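Local coordinates for SsfX3 (Streptomyces sp. SF2575, PDB 3SKV), which probably transfers a salicylyl group during tetracycline biosynthesis, as an acyltransferase that joins a jelly-roll domain to a GDSL/SGNH-type catalytic domain, at residues A97-A102 with R166-R171; A119-L124 with V133-D138; R86-T91 with L154-L159; P37-L42 with A176-D181. The protein carries 1 engineered substitution. One frame throughout, in Å; residues are numbered along the deposited sequence.

Overall arrangement
From the N terminus, residues 37-42 come first, and their partner 176-181 lies far down the chain, so contact 4 closes a loop that holds the other three. Within it, 86-91 pairs with 154-159 (contact 3) and 97-102 with 166-171 (contact 1). Their segments alternate along the chain, so the two contacts cross. Contact 2, the hairpin of 119-124 and 133-138, is nested inside both. Contacts 1 and 3 lie in separate antiparallel sheets of the jelly roll that meet through Val98 on Leu157 and Leu167 on Leu87. Contact 2 extends the sheet of contact 3, while in contact 4, 176-181 borders the same sheet just before the chain enters the parallel-sheet domain.

Contact 1: A97-A102 with R166-R171; sequences AVRYEA and RLAEVR
Glu101 and Arg166 run side by side and point the same way from neighbouring strands. Both chains are extended, and they end in a salt bridge of 3.0 Å from Glu101 OE1 to Arg166 NH1. The carboxylate reaches the guanidinium at its edge, near the guanidinium plane, but the two planes stand 77° apart, so one oxygen makes the bridge instead of a parallel pair of bonds. Trp56 packs against both side chains. At the other end of the pairing, Arg171 bends at its third torsion (chi3 47°) and lays one face of its guanidinium on Ala97 CB, with Arg171 NH1 3.5 Å from that methyl; NH1 also has a salt bridge to Glu142. Strands 96-103 and 164-172 are neighbours in an antiparallel sheet of the jelly roll, the second broken at Ala168, where it turns a corner and Ala168 N donates to Arg99 O at 2.9 Å. On the face that carries Val98, Tyr100, Leu167 and Val170, Val98 CG1 meets Leu167 CD2 at 4.1 Å, the two side chains crossing obliquely. Tyr100 touches the opposite strand through its CB, 3.4 Å from Arg166 O, while its ring leads away and its OH bonds to Lys136 N.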
loop_
_atom_site.group_PDB
_atom_site.type_symbol
_atom_site.label_atom_id
_atom_site.label_comp_id
_atom_site.label_asym_id
_atom_site.label_seq_id
_atom_site.Cartn_x
_atom_site.Cartn_y
_atom_site.Cartn_z
ATOM N N ALA A 97 -23.052 6.045 -6.891
ATOM C CA ALA A 97 -22.840 5.142 -8.022
ATOM C C ALA A 97 -21.529 5.495 -8.680
ATOM O O ALA A 97 -21.192 6.669 -8.763
ATOM C CB ALA A 97 -23.994 5.236 -9.013
ATOM N N VAL A 98 -20.754 4.487 -9.068
ATOM C CA VAL A 98 -19.465 4.666 -9.734
ATOM C C VAL A 98 -19.437 3.810 -10.996
ATOM O O VAL A 98 -19.721 2.616 -10.933
ATOM C CB VAL A 98 -18.243 4.351 -8.834
ATOM C CG1 VAL A 98 -16.933 4.563 -9.599
ATOM C CG2 VAL A 98 -18.248 5.189 -7.567
ATOM N N ARG A 99 -19.119 4.437 -12.141
ATOM C CA ARG A 99 -18.927 3.780 -13.421
ATOM C C ARG A 99 -17.419 3.454 -13.482
ATOM O O ARG A 99 -16.569 4.352 -13.418
ATOM C CB ARG A 99 -19.387 4.654 -14.589
ATOM C CG ARG A 99 -19.367 3.876 -15.878
ATOM C CD ARG A 99 -19.999 4.655 -16.986
ATOM N NE ARG A 99 -19.611 4.088 -18.273
ATOM C CZ ARG A 99 -19.489 4.794 -19.383
ATOM N NH1 ARG A 99 -19.748 6.097 -19.379
ATOM N NH2 ARG A 99 -19.108 4.210 -20.508
ATOM N N TYR A 100 -17.106 2.161 -13.549
ATOM C CA TYR A 100 -15.741 1.689 -13.461
ATOM C C TYR A 100 -15.401 0.567 -14.429
ATOM O O TYR A 100 -16.264 -0.018 -15.096
ATOM C CB TYR A 100 -15.484 1.201 -12.002
ATOM C CG TYR A 100 -16.167 -0.119 -11.682
ATOM C CD1 TYR A 100 -17.500 -0.159 -11.294
ATOM C CD2 TYR A 100 -15.486 -1.332 -11.804
ATOM C CE1 TYR A 100 -18.141 -1.372 -11.031
ATOM C CE2 TYR A 100 -16.114 -2.551 -11.534
ATOM C CZ TYR A 100 -17.445 -2.566 -11.153
ATOM O OH TYR A 100 -18.075 -3.767 -10.886
ATOM N N GLU A 101 -14.117 0.216 -14.416
ATOM C CA GLU A 101 -13.530 -0.893 -15.150
ATOM C C GLU A 101 -12.382 -1.376 -14.274
ATOM O O GLU A 101 -11.546 -0.564 -13.853
ATOM C CB GLU A 101 -13.046 -0.464 -16.538
ATOM C CG GLU A 101 -12.709 -1.665 -17.417
ATOM C CD GLU A 101 -11.961 -1.398 -18.710
ATOM O OE1 GLU A 101 -11.437 -0.272 -18.888
ATOM O OE2 GLU A 101 -11.880 -2.335 -19.539
ATOM N N ALA A 102 -12.395 -2.675 -13.922
ATOM C CA ALA A 102 -11.355 -3.287 -13.083
ATOM C C ALA A 102 -10.609 -4.340 -13.889
ATOM O O ALA A 102 -11.218 -5.286 -14.400
ATOM C CB ALA A 102 -11.952 -3.880 -11.814
ATOM N N ARG A 166 -10.191 1.831 -12.905
ATOM C CA ARG A 166 -10.390 3.101 -13.628
ATOM C C ARG A 166 -11.811 3.584 -13.381
ATOM O O ARG A 166 -12.695 2.754 -13.191
ATOM C CB ARG A 166 -10.128 2.947 -15.157
ATOM C CG ARG A 166 -8.916 2.087 -15.468
ATOM C CD ARG A 166 -8.288 2.297 -16.821
ATOM N NE ARG A 166 -7.242 1.292 -17.043
ATOM C CZ ARG A 166 -7.368 0.219 -17.823
ATOM N NH1 ARG A 166 -8.506 -0.013 -18.466
ATOM N NH2 ARG A 166 -6.356 -0.628 -17.966
ATOM N N LEU A 167 -12.049 4.902 -13.375
ATOM C CA LEU A 167 -13.403 5.459 -13.170
ATOM C C LEU A 167 -13.744 6.319 -14.357
ATOM O O LEU A 167 -12.885 7.038 -14.878
ATOM C CB LEU A 167 -13.527 6.425 -11.973
ATOM C CG LEU A 167 -13.043 6.115 -10.590
ATOM C CD1 LEU A 167 -11.487 6.268 -10.489
ATOM C CD2 LEU A 167 -13.720 7.081 -9.598
ATOM N N ALA A 168 -15.025 6.423 -14.635
ATOM C CA ALA A 168 -15.524 7.305 -15.688
ATOM C C ALA A 168 -16.528 8.326 -15.120
ATOM O O ALA A 168 -16.655 9.424 -15.658
ATOM C CB ALA A 168 -16.166 6.482 -16.797
ATOM N N GLU A 169 -17.211 7.984 -14.012
ATOM C CA GLU A 169 -18.250 8.840 -13.431
ATOM C C GLU A 169 -18.593 8.458 -12.004
ATOM O O GLU A 169 -18.500 7.292 -11.623
ATOM C CB GLU A 169 -19.530 8.691 -14.279
ATOM C CG GLU A 169 -20.591 9.772 -14.109
ATOM C CD GLU A 169 -21.944 9.443 -14.714
ATOM O OE1 GLU A 169 -22.114 8.332 -15.277
ATOM O OE2 GLU A 169 -22.848 10.303 -14.607
ATOM N N VAL A 170 -19.013 9.452 -11.228
ATOM C CA VAL A 170 -19.540 9.304 -9.884
ATOM C C VAL A 170 -20.939 9.911 -9.946
ATOM O O VAL A 170 -21.132 10.983 -10.535
ATOM C CB VAL A 170 -18.663 9.920 -8.772
ATOM C CG1 VAL A 170 -19.340 9.794 -7.402
ATOM C CG2 VAL A 170 -17.285 9.252 -8.736
ATOM N N ARG A 171 -21.925 9.193 -9.436
ATOM C CA ARG A 171 -23.277 9.726 -9.419
ATOM C C ARG A 171 -23.790 9.785 -7.997
ATOM O O ARG A 171 -23.467 8.924 -7.179
ATOM C CB ARG A 171 -24.212 8.917 -10.313
ATOM C CG ARG A 171 -24.183 9.348 -11.764
ATOM C CD ARG A 171 -24.859 8.341 -12.685
ATOM N NE ARG A 171 -26.157 7.923 -12.156
ATOM C CZ ARG A 171 -26.472 6.666 -11.868
ATOM N NH1 ARG A 171 -25.616 5.687 -12.115
ATOM N NH2 ARG A 171 -27.667 6.374 -11.372
#

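Contact 2: A119-L124 with V133-D138; sequences ALLDVL and VELKLD
The flat groups that meet between Leu121 and Val133 are their peptides, since no ring crosses this contact. Leu121 N donates to Val133 O at 3.0 Å, and Val133 N returns a bond to Leu121 O at 2.8 Å. One step further, Leu135 N reaches Ala119 O at 2.7 Å. Around these bonds the side chains are mostly aliphatic. Leu120 and Glu134 lie next to each other and point the same way, with Leu120 CD2 3.7 Å from Glu134 CG, so the methyl rests on the glutamate's methylene and not on its carboxylate. On the face of Leu121 and Val133, Leu135 turns its CG to the side opposite its own carbonyl carbon (chi1 -62°), which helps bring its CD2 to Leu121 CB at 4.0 Å. Leu135 CB sits 3.8 Å from Ala119 CB. The same alanine methyl also receives Leu137 CD2, at 3.9 Å. Leu143 and Val145 of strand 141-145 pack against Leu121, Val123, Val133 and Leu135, so this face is turned into the sandwich. The pairing is the open end of the antiparallel beta hairpin of strands 120-125 and 128-134, continued by Leu135 and Leu137 beyond the second strand, on the margin of one jelly-roll sheet.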
loop_
_atom_site.group_PDB
_atom_site.type_symbol
_atom_site.label_atom_id
_atom_site.label_comp_id
_atom_site.label_asym_id
_atom_site.label_seq_id
_atom_site.Cartn_x
_atom_site.Cartn_y
_atom_site.Cartn_z
ATOM N N ALA A 119 -12.664 -9.630 -6.054
ATOM C CA ALA A 119 -12.458 -8.205 -6.329
ATOM C C ALA A 119 -13.399 -7.365 -5.458
ATOM O O ALA A 119 -14.600 -7.271 -5.732
ATOM C CB ALA A 119 -12.689 -7.924 -7.803
ATOM N N LEU A 120 -12.852 -6.805 -4.369
ATOM C CA LEU A 120 -13.637 -6.011 -3.422
ATOM C C LEU A 120 -13.243 -4.544 -3.400
ATOM O O LEU A 120 -12.096 -4.194 -3.654
ATOM C CB LEU A 120 -13.616 -6.607 -1.993
ATOM C CG LEU A 120 -14.046 -8.093 -1.814
ATOM C CD1 LEU A 120 -13.662 -8.599 -0.437
ATOM C CD2 LEU A 120 -15.560 -8.300 -2.087
ATOM N N LEU A 121 -14.223 -3.703 -3.107
ATOM C CA LEU A 121 -14.145 -2.266 -2.989
ATOM C C LEU A 121 -14.838 -1.998 -1.658
ATOM O O LEU A 121 -15.935 -2.511 -1.405
ATOM C CB LEU A 121 -14.923 -1.639 -4.183
ATOM C CG LEU A 121 -15.153 -0.099 -4.382
ATOM C CD1 LEU A 121 -15.736 0.611 -3.193
ATOM C CD2 LEU A 121 -14.037 0.587 -5.087
ATOM N N ASP A 122 -14.178 -1.234 -0.785
ATOM C CA ASP A 122 -14.760 -0.884 0.499
ATOM C C ASP A 122 -15.277 0.521 0.470
ATOM O O ASP A 122 -14.642 1.406 -0.112
ATOM C CB ASP A 122 -13.755 -1.052 1.641
ATOM C CG ASP A 122 -13.570 -2.489 2.110
ATOM O OD1 ASP A 122 -14.340 -3.371 1.653
ATOM O OD2 ASP A 122 -12.660 -2.734 2.944
ATOM N N VAL A 123 -16.438 0.718 1.106
ATOM C CA VAL A 123 -17.076 2.016 1.267
ATOM C C VAL A 123 -17.067 2.298 2.780
ATOM O O VAL A 123 -17.720 1.597 3.571
ATOM C CB VAL A 123 -18.506 2.083 0.644
ATOM C CG1 VAL A 123 -19.085 3.485 0.750
ATOM C CG2 VAL A 123 -18.515 1.615 -0.819
ATOM N N LEU A 124 -16.282 3.306 3.177
ATOM C CA LEU A 124 -16.215 3.745 4.561
ATOM C C LEU A 124 -16.974 5.046 4.694
ATOM O O LEU A 124 -16.899 5.897 3.797
ATOM C CB LEU A 124 -14.771 3.912 5.026
ATOM C CG LEU A 124 -14.120 2.690 5.667
ATOM C CD1 LEU A 124 -13.893 1.588 4.660
ATOM C CD2 LEU A 124 -12.832 3.071 6.310
ATOM N N VAL A 133 -18.200 -4.126 -1.524
ATOM C CA VAL A 133 -18.834 -4.299 -2.836
ATOM C C VAL A 133 -18.012 -5.273 -3.672
ATOM O O VAL A 133 -16.796 -5.112 -3.778
ATOM C CB VAL A 133 -18.979 -2.913 -3.556
ATOM C CG1 VAL A 133 -19.783 -3.003 -4.854
ATOM C CG2 VAL A 133 -19.596 -1.867 -2.637
ATOM N N GLU A 134 -18.680 -6.266 -4.293
ATOM C CA GLU A 134 -17.996 -7.230 -5.161
ATOM C C GLU A 134 -17.953 -6.632 -6.559
ATOM O O GLU A 134 -19.003 -6.278 -7.099
ATOM C CB GLU A 134 -18.696 -8.603 -5.172
ATOM C CG GLU A 134 -18.691 -9.313 -3.829
ATOM C CD GLU A 134 -19.496 -10.596 -3.784
ATOM O OE1 GLU A 134 -20.742 -10.526 -3.902
ATOM O OE2 GLU A 134 -18.882 -11.670 -3.589
ATOM N N LEU A 135 -16.754 -6.493 -7.132
ATOM C CA LEU A 135 -16.577 -5.889 -8.453
ATOM C C LEU A 135 -16.662 -6.866 -9.635
ATOM O O LEU A 135 -16.230 -8.018 -9.533
ATOM C CB LEU A 135 -15.219 -5.155 -8.524
ATOM C CG LEU A 135 -14.969 -3.984 -7.574
ATOM C CD1 LEU A 135 -13.559 -3.517 -7.713
ATOM C CD2 LEU A 135 -15.895 -2.824 -7.851
ATOM N N LYS A 136 -17.140 -6.354 -10.782
ATOM C CA LYS A 136 -17.177 -7.077 -12.048
ATOM C C LYS A 136 -15.836 -6.806 -12.754
ATOM O O LYS A 136 -15.390 -5.660 -12.808
ATOM C CB LYS A 136 -18.367 -6.607 -12.909
ATOM C CG LYS A 136 -18.881 -7.705 -13.811
ATOM C CD LYS A 136 -19.292 -7.217 -15.195
ATOM C CE LYS A 136 -19.353 -8.335 -16.223
ATOM N NZ LYS A 136 -18.016 -8.948 -16.511
ATOM N N LEU A 137 -15.185 -7.850 -13.270
ATOM C CA LEU A 137 -13.876 -7.705 -13.931
ATOM C C LEU A 137 -13.945 -7.526 -15.430
ATOM O O LEU A 137 -14.843 -8.077 -16.069
ATOM C CB LEU A 137 -12.961 -8.913 -13.630
ATOM C CG LEU A 137 -12.449 -9.070 -12.210
ATOM C CD1 LEU A 137 -11.286 -10.022 -12.180
ATOM C CD2 LEU A 137 -12.039 -7.735 -11.612
ATOM N N ASP A 138 -12.940 -6.805 -15.985
ATOM C CA ASP A 138 -12.698 -6.545 -17.415
ATOM C C ASP A 138 -13.961 -6.149 -18.192
ATOM O O ASP A 138 -14.265 -6.698 -19.267
ATOM C CB ASP A 138 -11.960 -7.740 -18.074
ATOM C CG ASP A 138 -10.732 -8.230 -17.312
ATOM O OD1 ASP A 138 -9.882 -7.385 -16.933
ATOM O OD2 ASP A 138 -10.608 -9.460 -17.113
#

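Contact 3: R86-T91 with L154-L159; sequences RLHLRT and LVELWL. Engineered in segment 86-91: His88 (natural residue Cys).
Arg86 runs outward along Trp158; its CB lies 3.2 Å from Leu157 O. With CG between backbone N and carbonyl carbon (chi1 55°) and a bend at the next torsion, CD comes over Trp158, 3.5 Å from its six-membered-ring centroid, a CH-pi contact. NE lies 3.8 Å from Trp158 CZ2 and donates to a water at 2.8 Å. NH1 bonds to Gly84 O and NH2 makes a salt bridge to Asp219 of the parallel-sheet domain. That water is also hydrogen-bonded to NE2 of the engineered His88, whose ND1 is bonded to Asp181 OD2, and donates to Glu156 OE1 at 2.9 Å. That oxygen also takes Trp158 NE1, and Glu156 CG covers one His88 ring face. A valine in place of Trp158 would probably leave Arg86 CD without its aromatic platform and Glu156 OE1 without the indole donor. Beneath, strands 86-91 and 153-158 pair antiparallel in one jelly-roll sheet. The chemistry implies a largely buried polar network, its water probably letting arginine and glutamate stabilise each other.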
loop_
_atom_site.group_PDB
_atom_site.type_symbol
_atom_site.label_atom_id
_atom_site.label_comp_id
_atom_site.label_asym_id
_atom_site.label_seq_id
_atom_site.Cartn_x
_atom_site.Cartn_y
_atom_site.Cartn_z
ATOM N N ARG A 86 -7.402 5.447 -2.156
ATOM C CA ARG A 86 -8.780 5.751 -1.792
ATOM C C ARG A 86 -9.310 7.036 -2.364
ATOM O O ARG A 86 -8.540 7.944 -2.647
ATOM C CB ARG A 86 -9.135 5.491 -0.315
ATOM C CG ARG A 86 -8.274 6.180 0.647
ATOM C CD ARG A 86 -7.235 5.306 1.287
ATOM N NE ARG A 86 -6.537 6.195 2.196
ATOM C CZ ARG A 86 -5.307 6.633 2.027
ATOM N NH1 ARG A 86 -4.530 6.102 1.099
ATOM N NH2 ARG A 86 -4.810 7.544 2.847
ATOM N N LEU A 87 -10.603 7.057 -2.665
ATOM C CA LEU A 87 -11.290 8.227 -3.178
ATOM C C LEU A 87 -12.115 8.837 -2.020
ATOM O O LEU A 87 -12.933 8.149 -1.417
ATOM C CB LEU A 87 -12.162 7.859 -4.401
ATOM C CG LEU A 87 -13.071 8.991 -4.946
ATOM C CD1 LEU A 87 -12.240 10.165 -5.494
ATOM C CD2 LEU A 87 -14.020 8.477 -6.021
ATOM N N HIS A 88 -11.848 10.105 -1.679
ATOM C CA HIS A 88 -12.550 10.798 -0.605
ATOM C C HIS A 88 -13.431 11.888 -1.176
ATOM O O HIS A 88 -13.046 12.586 -2.122
ATOM C CB HIS A 88 -11.566 11.474 0.362
ATOM C CG HIS A 88 -10.795 10.561 1.260
ATOM N ND1 HIS A 88 -10.369 10.988 2.488
ATOM C CD2 HIS A 88 -10.331 9.308 1.048
ATOM C CE1 HIS A 88 -9.690 9.976 3.015
ATOM N NE2 HIS A 88 -9.627 8.949 2.179
ATOM N N LEU A 89 -14.607 12.053 -0.569
ATOM C CA LEU A 89 -15.577 13.099 -0.894
ATOM C C LEU A 89 -16.515 13.279 0.276
ATOM O O LEU A 89 -16.827 12.309 0.961
ATOM C CB LEU A 89 -16.379 12.853 -2.210
ATOM C CG LEU A 89 -17.171 11.554 -2.316
ATOM C CD1 LEU A 89 -18.605 11.782 -1.980
ATOM C CD2 LEU A 89 -17.107 10.995 -3.711
ATOM N N ARG A 90 -16.962 14.506 0.499
ATOM C CA ARG A 90 -17.961 14.776 1.514
ATOM C C ARG A 90 -19.274 14.980 0.766
ATOM O O ARG A 90 -19.309 15.698 -0.246
ATOM C CB ARG A 90 -17.601 15.998 2.361
ATOM C CG ARG A 90 -16.338 15.796 3.208
ATOM C CD ARG A 90 -16.230 16.885 4.279
ATOM N NE ARG A 90 -17.405 16.882 5.148
ATOM C CZ ARG A 90 -17.557 16.092 6.206
ATOM N NH1 ARG A 90 -16.573 15.284 6.584
ATOM N NH2 ARG A 90 -18.680 16.126 6.910
ATOM N N THR A 91 -20.334 14.298 1.215
ATOM C CA THR A 91 -21.670 14.387 0.604
ATOM C C THR A 91 -22.783 14.083 1.590
ATOM O O THR A 91 -22.585 13.324 2.548
ATOM C CB THR A 91 -21.784 13.491 -0.669
ATOM O OG1 THR A 91 -22.928 13.913 -1.419
ATOM C CG2 THR A 91 -21.884 11.974 -0.355
ATOM N N LEU A 154 -18.153 12.026 5.564
ATOM C CA LEU A 154 -16.995 11.754 4.731
ATOM C C LEU A 154 -17.140 10.345 4.140
ATOM O O LEU A 154 -17.309 9.372 4.873
ATOM C CB LEU A 154 -15.687 11.915 5.527
ATOM C CG LEU A 154 -14.383 11.425 4.851
ATOM C CD1 LEU A 154 -14.088 12.150 3.516
ATOM C CD2 LEU A 154 -13.199 11.513 5.799
ATOM N N VAL A 155 -17.069 10.246 2.815
ATOM C CA VAL A 155 -17.144 8.981 2.097
ATOM C C VAL A 155 -15.760 8.595 1.578
ATOM O O VAL A 155 -15.156 9.377 0.839
ATOM C CB VAL A 155 -18.178 9.020 0.959
ATOM C CG1 VAL A 155 -18.299 7.636 0.301
ATOM C CG2 VAL A 155 -19.536 9.492 1.475
ATOM N N GLU A 156 -15.252 7.408 1.965
ATOM C CA GLU A 156 -13.955 6.926 1.471
ATOM C C GLU A 156 -14.214 5.646 0.712
ATOM O O GLU A 156 -14.803 4.700 1.253
ATOM C CB GLU A 156 -12.921 6.650 2.581
ATOM C CG GLU A 156 -12.746 7.722 3.646
ATOM C CD GLU A 156 -12.044 7.276 4.924
ATOM O OE1 GLU A 156 -11.198 6.355 4.856
ATOM O OE2 GLU A 156 -12.322 7.869 5.992
ATOM N N LEU A 157 -13.802 5.626 -0.539
ATOM C CA LEU A 157 -13.897 4.455 -1.411
ATOM C C LEU A 157 -12.481 3.869 -1.471
ATOM O O LEU A 157 -11.588 4.500 -2.049
ATOM C CB LEU A 157 -14.354 4.890 -2.824
ATOM C CG LEU A 157 -15.843 4.757 -3.185
ATOM C CD1 LEU A 157 -16.756 5.217 -2.061
ATOM C CD2 LEU A 157 -16.148 5.536 -4.415
ATOM N N TRP A 158 -12.259 2.738 -0.785
ATOM C CA TRP A 158 -10.970 2.059 -0.773
ATOM C C TRP A 158 -10.955 1.117 -1.941
ATOM O O TRP A 158 -11.645 0.090 -1.957
ATOM C CB TRP A 158 -10.773 1.296 0.524
ATOM C CG TRP A 158 -10.441 2.182 1.662
ATOM C CD1 TRP A 158 -11.278 3.041 2.314
ATOM C CD2 TRP A 158 -9.194 2.219 2.365
ATOM N NE1 TRP A 158 -10.608 3.654 3.355
ATOM C CE2 TRP A 158 -9.328 3.170 3.407
ATOM C CE3 TRP A 158 -7.957 1.582 2.179
ATOM C CZ2 TRP A 158 -8.282 3.480 4.269
ATOM C CZ3 TRP A 158 -6.907 1.938 2.995
ATOM C CH2 TRP A 158 -7.079 2.852 4.047
ATOM N N LEU A 159 -10.194 1.494 -2.934
ATOM C CA LEU A 159 -10.069 0.805 -4.216
ATOM C C LEU A 159 -9.442 -0.592 -4.077
ATOM O O LEU A 159 -8.701 -0.815 -3.115
ATOM C CB LEU A 159 -9.286 1.709 -5.203
ATOM C CG LEU A 159 -9.827 3.167 -5.432
ATOM C CD1 LEU A 159 -9.249 3.759 -6.722
ATOM C CD2 LEU A 159 -11.368 3.196 -5.544
HETATM O O HOH W 1 -8.571 6.989 3.893
#

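Contact 4: P37-L42 with A176-D181; sequences PTDPAL and ATLEKD
Ala41 O faces Lys180 and takes a hydrogen bond from a water at 2.6 Å, together with a weaker CA-H...O contact from Lys180 CA, 3.3 Å away. The water in turn accepts from Asp181 N at 2.8 Å, so it stands in for a direct bond between the two backbones. Lys180 runs on past this carbonyl and bends at its third and fourth torsions, which brings NZ to Pro40 O in a weak hydrogen bond of 3.2 Å. The apolar part of the contact is carried by Leu178. Its CG is 3.6 Å from the methyl of Ala41, its CD1 faces Leu42 CD2, and its CD2 meets Asp39 OD1 at 3.9 Å, leucine and aspartate coming from opposite directions. The carboxylate gets there because Asp39 swings CG away from its own backbone N (chi1 -172°). OD1 then accepts from Ala41 N at 2.9 Å, through the lone pair pointing away from OD2. Replacing Asp39 by alanine would probably leave Ala41 N without this acceptor and the turn less firmly held, with Leu178 CD2 losing a neighbour. Leu42 itself packs on Leu87 and Leu89, and Glu179 bonds through its backbone to Arg90, which places both segments beside strand 86-91. The arrangement on the 37-42 side is an Asx turn overlapping a type I beta turn from Asp39 to Leu42.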
loop_
_atom_site.group_PDB
_atom_site.type_symbol
_atom_site.label_atom_id
_atom_site.label_comp_id
_atom_site.label_asym_id
_atom_site.label_seq_id
_atom_site.Cartn_x
_atom_site.Cartn_y
_atom_site.Cartn_z
ATOM N N PRO A 37 -14.716 12.257 -12.505
ATOM C CA PRO A 37 -13.654 11.739 -11.616
ATOM C C PRO A 37 -12.533 12.769 -11.325
ATOM O O PRO A 37 -11.819 12.623 -10.331
ATOM C CB PRO A 37 -13.114 10.530 -12.382
ATOM C CG PRO A 37 -14.175 10.161 -13.324
ATOM C CD PRO A 37 -14.752 11.477 -13.759
ATOM N N THR A 38 -12.437 13.841 -12.136
ATOM C CA THR A 38 -11.459 14.940 -11.962
ATOM C C THR A 38 -12.095 16.203 -11.330
ATOM O O THR A 38 -11.498 17.288 -11.384
ATOM C CB THR A 38 -10.736 15.252 -13.295
ATOM O OG1 THR A 38 -11.702 15.673 -14.274
ATOM C CG2 THR A 38 -9.938 14.059 -13.824
ATOM N N ASP A 39 -13.317 16.085 -10.769
ATOM C CA ASP A 39 -13.991 17.211 -10.100
ATOM C C ASP A 39 -13.069 17.733 -8.960
ATOM O O ASP A 39 -12.493 16.922 -8.243
ATOM C CB ASP A 39 -15.329 16.762 -9.501
ATOM C CG ASP A 39 -16.184 17.896 -8.962
ATOM O OD1 ASP A 39 -15.824 18.460 -7.892
ATOM O OD2 ASP A 39 -17.231 18.198 -9.586
ATOM N N PRO A 40 -12.923 19.068 -8.772
ATOM C CA PRO A 40 -12.035 19.570 -7.703
ATOM C C PRO A 40 -12.423 19.174 -6.274
ATOM O O PRO A 40 -11.583 19.284 -5.398
ATOM C CB PRO A 40 -12.062 21.097 -7.913
ATOM C CG PRO A 40 -13.338 21.365 -8.605
ATOM C CD PRO A 40 -13.528 20.195 -9.526
ATOM N N ALA A 41 -13.674 18.732 -6.031
ATOM C CA ALA A 41 -14.111 18.309 -4.690
ATOM C C ALA A 41 -13.570 16.907 -4.352
ATOM O O ALA A 41 -13.514 16.556 -3.173
ATOM C CB ALA A 41 -15.641 18.351 -4.561
ATOM N N LEU A 42 -13.154 16.119 -5.376
ATOM C CA LEU A 42 -12.599 14.766 -5.168
ATOM C C LEU A 42 -11.117 14.803 -4.834
ATOM O O LEU A 42 -10.364 15.611 -5.391
ATOM C CB LEU A 42 -12.862 13.775 -6.333
ATOM C CG LEU A 42 -14.299 13.721 -6.924
ATOM C CD1 LEU A 42 -14.406 12.692 -8.011
ATOM C CD2 LEU A 42 -15.368 13.493 -5.863
ATOM N N ALA A 176 -27.879 16.826 -4.040
ATOM C CA ALA A 176 -26.935 16.475 -2.983
ATOM C C ALA A 176 -25.721 17.426 -3.016
ATOM O O ALA A 176 -25.293 17.855 -4.105
ATOM C CB ALA A 176 -26.457 15.032 -3.146
ATOM N N THR A 177 -25.185 17.736 -1.818
ATOM C CA THR A 177 -24.003 18.565 -1.624
ATOM C C THR A 177 -22.742 17.761 -1.996
ATOM O O THR A 177 -22.711 16.528 -1.880
ATOM C CB THR A 177 -23.886 18.977 -0.145
ATOM O OG1 THR A 177 -23.707 17.798 0.643
ATOM C CG2 THR A 177 -25.098 19.764 0.357
ATOM N N LEU A 178 -21.697 18.462 -2.412
ATOM C CA LEU A 178 -20.430 17.831 -2.748
ATOM C C LEU A 178 -19.353 18.759 -2.258
ATOM O O LEU A 178 -19.280 19.910 -2.694
ATOM C CB LEU A 178 -20.330 17.563 -4.264
ATOM C CG LEU A 178 -19.005 16.977 -4.788
ATOM C CD1 LEU A 178 -18.685 15.575 -4.178
ATOM C CD2 LEU A 178 -19.003 16.940 -6.282
ATOM N N GLU A 179 -18.554 18.290 -1.300
ATOM C CA GLU A 179 -17.485 19.103 -0.712
ATOM C C GLU A 179 -16.185 18.350 -0.668
ATOM O O GLU A 179 -16.192 17.123 -0.583
ATOM C CB GLU A 179 -17.850 19.557 0.715
ATOM C CG GLU A 179 -19.087 20.432 0.842
ATOM C CD GLU A 179 -19.356 20.918 2.259
ATOM O OE1 GLU A 179 -19.537 20.068 3.165
ATOM O OE2 GLU A 179 -19.344 22.153 2.472
ATOM N N LYS A 180 -15.066 19.084 -0.690
ATOM C CA LYS A 180 -13.733 18.502 -0.574
ATOM C C LYS A 180 -13.497 18.086 0.877
ATOM O O LYS A 180 -13.884 18.819 1.800
ATOM C CB LYS A 180 -12.667 19.538 -0.983
ATOM C CG LYS A 180 -11.283 18.946 -1.227
ATOM C CD LYS A 180 -10.235 20.020 -1.403
ATOM C CE LYS A 180 -9.691 20.023 -2.811
ATOM N NZ LYS A 180 -9.958 21.299 -3.525
ATOM N N ASP A 181 -12.845 16.935 1.084
ATOM C CA ASP A 181 -12.418 16.518 2.408
ATOM C C ASP A 181 -11.146 17.332 2.660
ATOM O O ASP A 181 -10.151 17.146 1.954
ATOM C CB ASP A 181 -12.126 15.012 2.457
ATOM C CG ASP A 181 -11.371 14.562 3.696
ATOM O OD1 ASP A 181 -11.664 15.086 4.803
ATOM O OD2 ASP A 181 -10.519 13.671 3.571
HETATM O O HOH W 2 -12.209 15.407 -1.224
#